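Local structure of adenylosuccinate lyase (Francisella tularensis subsp. tularensis SCHU S4, 4EEI) at residues D194-K197 with A198-L202; E342-V345 with R346-S349. The protein probably catalyses two fumarate-releasing steps of purine biosynthesis, splitting adenylosuccinate into AMP and fumarate and cleaving the corresponding succinyl-carboxamide ribotide intermediate. One frame throughout, in Å; residues are numbered along the deposited sequence.

Contact 1: D194-K197 with A198-L202; sequences DEKK and AADIL
K196 folds its chain over the next turn of the helix to reach the carboxylate of D200, an i to i+4 salt bridge on the exposed side of helix 192-202. CG lies opposite the backbone nitrogen (chi1 -170°), and bends at chi2 and chi4 carry the ammonium group across the aspartate. NZ meets OD1 of D200 on its syn side at 3.0 Å, 18° out of the carboxylate plane, and makes a weaker bond to OD2 of D200 at 3.2 Å. Lysine is long and flexible enough to span one turn to the short aspartate, and both stay exposed. Beneath the pair, D200 N donates to K196 O at 2.9 Å, one of four alpha-helical bonds that join 194-197 to 198-202. Of these four, A198 N to D194 O is the straightest, at 168°.

Alanines let the helix lie close to the loops, A198 touching F180 and A199 touching V178, while L202 packs on helix 16-33. E195 is also buried, but its carboxylate is satisfied by Y187, the backbone N of F180 and R428 of a second subunit, so this turn also takes part in the tetramer. D194 pairs with R37, while K197 stretches away to D36, tying the helix to the region after helix 16-33. I201 lays CG1 against the carbonyl oxygen of K197, 3.5 Å from CG1 to O.

Contact 2: E342-V345 with R346-S349; sequences EDRV and RSTS. With EDO (1,2-ethanediol), chain Z.
E342 O receives R346 N at 3.1 Å, while the glutamate's carboxylate turns to R338 and the backbone N of I135. A water donates to E342 OE1 and accepts from R346 NH2, in plane at the guanidinium edge, and so bridges charged groups that do not touch directly. D343 OD1 takes a weak, bent bond from NH2 of R346 at 3.2 Å, part of a salt bridge whose carboxylate and guanidinium planes stand 65° apart; arginine has the length to reach back along the surface, and its guanidinium also makes a cation-pi contact with F411. D343 O accepts S347 N at 2.8 Å.

Here helix 338-346 passes into the loop leading to helix 352-363, beside the 135-149 hairpin, and S347 is the firm hydroxyl partner at its C-terminal end. Its OG meets R344 O at 2.8 Å, placed there by chi1 of 73°, which holds OG between backbone N and carbonyl carbon. R344 NH1 pairs with E250 and V248 O, while NE and NH2 both donate to O2 of an ethanediol, probably from the crystallisation liquor, the NE bond being weak although NE lies 2.8 Å from O2. V345 packs its branched side chain on M137 of strand 135-140. Its carbonyl oxygen accepts T348 N at 3.3 Å, from well above the carbonyl plane, and a weak bond from OG1 of T348 at 3.5 Å.

In the fold
Contacts 1 and 2 belong to different helices at opposite sides of the chain's centre, their centres about 65 Å apart and their nearest atoms about 52 Å apart. Both are partly buried and carry a surface salt bridge between nearby residues on the helix, spaced i to i+4 in contact 1 and i to i+3 in contact 2. Segment 194-202 is helical throughout and its inner side uses alanines and a buried glutamate, whereas 342-349 leaves the helix, so serine and threonine hydroxyls supplement the backbone bonds. Contact 1 packs against helix 16-33 and neighbouring loops; contact 2 leans on the hairpin 135-149.

Contact 1: D194-K197 with A198-L202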
ATOM      1  N   ASP B 194      25.120  31.906   8.676  1.00 31.21           N
ATOM      2  CA  ASP B 194      24.181  31.910   9.800  1.00 30.91           C
ATOM      3  C   ASP B 194      23.593  30.528   9.984  1.00 32.92           C
ATOM      4  O   ASP B 194      23.562  29.986  11.090  1.00 28.03           O
ATOM      5  CB  ASP B 194      23.026  32.876   9.553  1.00 33.48           C
ATOM      6  CG  ASP B 194      23.478  34.301   9.370  1.00 42.59           C
ATOM      7  OD1 ASP B 194      24.489  34.695   9.986  1.00 44.70           O
ATOM      8  OD2 ASP B 194      22.801  35.029   8.606  1.00 44.63           O
ATOM      9  N   GLU B 195      23.111  29.972   8.881  1.00 25.02           N
ATOM     10  CA  GLU B 195      22.503  28.652   8.890  1.00 23.75           C
ATOM     11  C   GLU B 195      23.447  27.624   9.493  1.00 23.91           C
ATOM     12  O   GLU B 195      23.059  26.837  10.351  1.00 24.41           O
ATOM     13  CB  GLU B 195      22.142  28.251   7.463  1.00 25.06           C
ATOM     14  CG  GLU B 195      21.548  26.869   7.359  1.00 23.69           C
ATOM     15  CD  GLU B 195      21.123  26.540   5.947  1.00 25.14           C
ATOM     16  OE1 GLU B 195      21.927  26.774   5.016  1.00 26.96           O
ATOM     17  OE2 GLU B 195      19.996  26.025   5.774  1.00 27.29           O
ATOM     18  N   LYS B 196      24.701  27.655   9.056  1.00 25.82           N
ATOM     19  CA  LYS B 196      25.705  26.696   9.519  1.00 26.21           C
ATOM     20  C   LYS B 196      25.978  26.822  11.029  1.00 29.13           C
ATOM     21  O   LYS B 196      26.100  25.815  11.741  1.00 30.12           O
ATOM     22  CB  LYS B 196      27.001  26.903   8.721  1.00 27.63           C
ATOM     23  CG  LYS B 196      28.049  25.820   8.924  1.00 35.78           C
ATOM     24  CD  LYS B 196      27.502  24.469   8.500  1.00 43.33           C
ATOM     25  CE  LYS B 196      28.558  23.382   8.611  1.00 50.74           C
ATOM     26  NZ  LYS B 196      29.150  23.306   9.977  1.00 56.04           N
ATOM     27  N   LYS B 197      26.082  28.057  11.517  1.00 26.54           N
ATOM     28  CA  LYS B 197      26.304  28.283  12.947  1.00 31.80           C
ATOM     29  C   LYS B 197      25.131  27.756  13.768  1.00 30.63           C
ATOM     30  O   LYS B 197      25.311  27.085  14.784  1.00 29.62           O
ATOM     31  CB  LYS B 197      26.520  29.770  13.232  1.00 33.17           C
ATOM     32  CG  LYS B 197      27.834  30.326  12.705  1.00 43.51           C
ATOM     33  CD  LYS B 197      27.915  31.839  12.918  1.00 50.11           C
ATOM     34  CE  LYS B 197      29.165  32.433  12.281  1.00 52.73           C
ATOM     35  NZ  LYS B 197      29.046  33.913  12.127  1.00 54.81           N
ATOM     36  N   ALA B 198      23.923  28.058  13.315  1.00 28.56           N
ATOM     37  CA  ALA B 198      22.723  27.608  14.006  1.00 28.11           C
ATOM     38  C   ALA B 198      22.638  26.083  14.008  1.00 28.63           C
ATOM     39  O   ALA B 198      22.272  25.478  15.014  1.00 25.68           O
ATOM     40  CB  ALA B 198      21.492  28.207  13.356  1.00 28.00           C
ATOM     41  N   ALA B 199      22.955  25.464  12.870  1.00 26.74           N
ATOM     42  CA  ALA B 199      22.956  24.001  12.767  1.00 27.14           C
ATOM     43  C   ALA B 199      23.984  23.377  13.705  1.00 29.75           C
ATOM     44  O   ALA B 199      23.725  22.333  14.320  1.00 28.58           O
ATOM     45  CB  ALA B 199      23.201  23.565  11.326  1.00 26.08           C
ATOM     46  N   ASP B 200      25.150  24.013  13.821  1.00 27.88           N
ATOM     47  CA  ASP B 200      26.192  23.524  14.727  1.00 31.44           C
ATOM     48  C   ASP B 200      25.747  23.588  16.192  1.00 32.33           C
ATOM     49  O   ASP B 200      26.094  22.722  16.999  1.00 30.24           O
ATOM     50  CB  ASP B 200      27.491  24.317  14.551  1.00 35.28           C
ATOM     51  CG  ASP B 200      28.245  23.943  13.282  1.00 43.71           C
ATOM     52  OD1 ASP B 200      27.920  22.904  12.665  1.00 44.43           O
ATOM     53  OD2 ASP B 200      29.176  24.695  12.912  1.00 46.92           O
ATOM     54  N   ILE B 201      24.980  24.617  16.532  1.00 31.35           N
ATOM     55  CA  ILE B 201      24.413  24.716  17.877  1.00 30.80           C
ATOM     56  C   ILE B 201      23.446  23.555  18.133  1.00 29.80           C
ATOM     57  O   ILE B 201      23.418  22.983  19.226  1.00 28.87           O
ATOM     58  CB  ILE B 201      23.724  26.084  18.096  1.00 28.37           C
ATOM     59  CG1 ILE B 201      24.782  27.183  18.254  1.00 29.21           C
ATOM     60  CG2 ILE B 201      22.838  26.061  19.332  1.00 31.02           C
ATOM     61  CD1 ILE B 201      24.240  28.584  18.079  1.00 32.23           C
ATOM     62  N   LEU B 202      22.673  23.189  17.118  1.00 26.19           N
ATOM     63  CA  LEU B 202      21.694  22.113  17.261  1.00 26.50           C
ATOM     64  C   LEU B 202      22.329  20.727  17.200  1.00 29.44           C
ATOM     65  O   LEU B 202      21.785  19.766  17.759  1.00 30.41           O
ATOM     66  CB  LEU B 202      20.602  22.239  16.198  1.00 25.12           C
ATOM     67  CG  LEU B 202      19.710  23.470  16.327  1.00 26.79           C
ATOM     68  CD1 LEU B 202      18.655  23.493  15.206  1.00 27.90           C
ATOM     69  CD2 LEU B 202      19.050  23.499  17.713  1.00 25.76           C
TER

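Contact 2: E342-V345 with R346-S349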
ATOM      1  N   GLU B 342      11.885 -32.454  20.722  1.00 30.74           N
ATOM      2  CA  GLU B 342      12.816 -33.506  20.340  1.00 34.65           C
ATOM      3  C   GLU B 342      12.127 -34.856  20.118  1.00 36.00           C
ATOM      4  O   GLU B 342      12.596 -35.680  19.330  1.00 34.88           O
ATOM      5  CB  GLU B 342      13.945 -33.602  21.372  1.00 36.21           C
ATOM      6  CG  GLU B 342      14.720 -32.284  21.505  1.00 35.51           C
ATOM      7  CD  GLU B 342      16.037 -32.417  22.266  1.00 40.86           C
ATOM      8  OE1 GLU B 342      16.057 -33.020  23.361  1.00 42.43           O
ATOM      9  OE2 GLU B 342      17.057 -31.901  21.764  1.00 40.18           O
ATOM     10  N   ASP B 343      11.015 -35.085  20.807  1.00 32.59           N
ATOM     11  CA  ASP B 343      10.253 -36.315  20.595  1.00 34.89           C
ATOM     12  C   ASP B 343       9.651 -36.348  19.186  1.00 37.47           C
ATOM     13  O   ASP B 343       9.484 -37.416  18.592  1.00 35.79           O
ATOM     14  CB  ASP B 343       9.153 -36.465  21.643  1.00 36.73           C
ATOM     15  CG  ASP B 343       9.673 -37.003  22.969  1.00 48.28           C
ATOM     16  OD1 ASP B 343      10.820 -37.502  23.018  1.00 50.08           O
ATOM     17  OD2 ASP B 343       8.921 -36.930  23.964  1.00 47.87           O
ATOM     18  N   ARG B 344       9.330 -35.175  18.658  1.00 31.75           N
ATOM     19  CA  ARG B 344       8.794 -35.075  17.309  1.00 31.88           C
ATOM     20  C   ARG B 344       9.857 -35.475  16.279  1.00 33.68           C
ATOM     21  O   ARG B 344       9.547 -36.115  15.273  1.00 33.75           O
ATOM     22  CB  ARG B 344       8.256 -33.657  17.061  1.00 31.00           C
ATOM     23  CG  ARG B 344       7.747 -33.395  15.660  1.00 32.72           C
ATOM     24  CD  ARG B 344       6.889 -32.127  15.607  1.00 30.54           C
ATOM     25  NE  ARG B 344       5.542 -32.369  16.128  1.00 32.30           N
ATOM     26  CZ  ARG B 344       4.970 -31.671  17.104  1.00 31.69           C
ATOM     27  NH1 ARG B 344       5.619 -30.666  17.681  1.00 29.85           N
ATOM     28  NH2 ARG B 344       3.741 -31.976  17.502  1.00 36.69           N
ATOM     29  N   VAL B 345      11.113 -35.122  16.543  1.00 29.60           N
ATOM     30  CA  VAL B 345      12.222 -35.593  15.718  1.00 29.62           C
ATOM     31  C   VAL B 345      12.330 -37.110  15.803  1.00 34.57           C
ATOM     32  O   VAL B 345      12.525 -37.782  14.798  1.00 32.94           O
ATOM     33  CB  VAL B 345      13.556 -34.942  16.135  1.00 33.25           C
ATOM     34  CG1 VAL B 345      14.717 -35.538  15.354  1.00 31.60           C
ATOM     35  CG2 VAL B 345      13.496 -33.435  15.906  1.00 32.25           C
ATOM     36  N   ARG B 346      12.186 -37.650  17.011  1.00 38.03           N
ATOM     37  CA  ARG B 346      12.240 -39.092  17.202  1.00 40.77           C
ATOM     38  C   ARG B 346      11.112 -39.811  16.473  1.00 43.31           C
ATOM     39  O   ARG B 346      11.286 -40.928  15.991  1.00 47.03           O
ATOM     40  CB  ARG B 346      12.160 -39.434  18.689  1.00 44.28           C
ATOM     41  CG  ARG B 346      13.371 -39.048  19.503  1.00 45.50           C
ATOM     42  CD  ARG B 346      13.205 -39.542  20.927  1.00 50.52           C
ATOM     43  NE  ARG B 346      14.451 -39.500  21.681  1.00 53.34           N
ATOM     44  CZ  ARG B 346      14.805 -38.506  22.488  1.00 53.39           C
ATOM     45  NH1 ARG B 346      15.960 -38.561  23.137  1.00 56.54           N
ATOM     46  NH2 ARG B 346      14.001 -37.462  22.653  1.00 49.55           N
ATOM     47  N   SER B 347       9.951 -39.171  16.410  1.00 42.20           N
ATOM     48  CA  SER B 347       8.766 -39.795  15.826  1.00 46.40           C
ATOM     49  C   SER B 347       8.813 -39.839  14.294  1.00 47.00           C
ATOM     50  O   SER B 347       7.973 -40.486  13.666  1.00 49.76           O
ATOM     51  CB  SER B 347       7.496 -39.072  16.292  1.00 48.48           C
ATOM     52  OG  SER B 347       7.373 -37.806  15.661  1.00 52.91           O
ATOM     53  N   THR B 348       9.790 -39.170  13.693  1.00 43.48           N
ATOM     54  CA  THR B 348       9.881 -39.128  12.234  1.00 49.22           C
ATOM     55  C   THR B 348      11.206 -39.687  11.720  1.00 46.70           C
ATOM     56  O   THR B 348      12.274 -39.293  12.183  1.00 44.50           O
ATOM     57  CB  THR B 348       9.674 -37.700  11.691  1.00 54.77           C
ATOM     58  OG1 THR B 348      10.876 -36.938  11.861  1.00 58.80           O
ATOM     59  CG2 THR B 348       8.539 -37.009  12.428  1.00 55.86           C
ATOM     60  N   SER B 349      11.129 -40.607  10.762  1.00 48.57           N
ATOM     61  CA  SER B 349      12.329 -41.176  10.144  1.00 47.55           C
ATOM     62  C   SER B 349      12.456 -40.991   8.624  1.00 43.23           C
ATOM     63  O   SER B 349      13.395 -41.502   8.016  1.00 42.18           O
ATOM     64  CB  SER B 349      12.444 -42.662  10.490  1.00 50.46           C
ATOM     65  OG  SER B 349      11.205 -43.322  10.311  1.00 57.47           O
TER
HETATM   66  C1  EDO Z 514       4.705 -35.488  16.128  1.00 67.28           C
HETATM   67  O1  EDO Z 514       3.688 -36.008  17.001  1.00 71.18           O
HETATM   68  C2  EDO Z 514       4.087 -34.884  14.868  1.00 61.39           C
HETATM   69  O2  EDO Z 514       3.264 -33.759  15.216  1.00 58.04           O
HETATM   70  O   HOH W   1      14.398 -34.892  24.643  1.00 43.39           O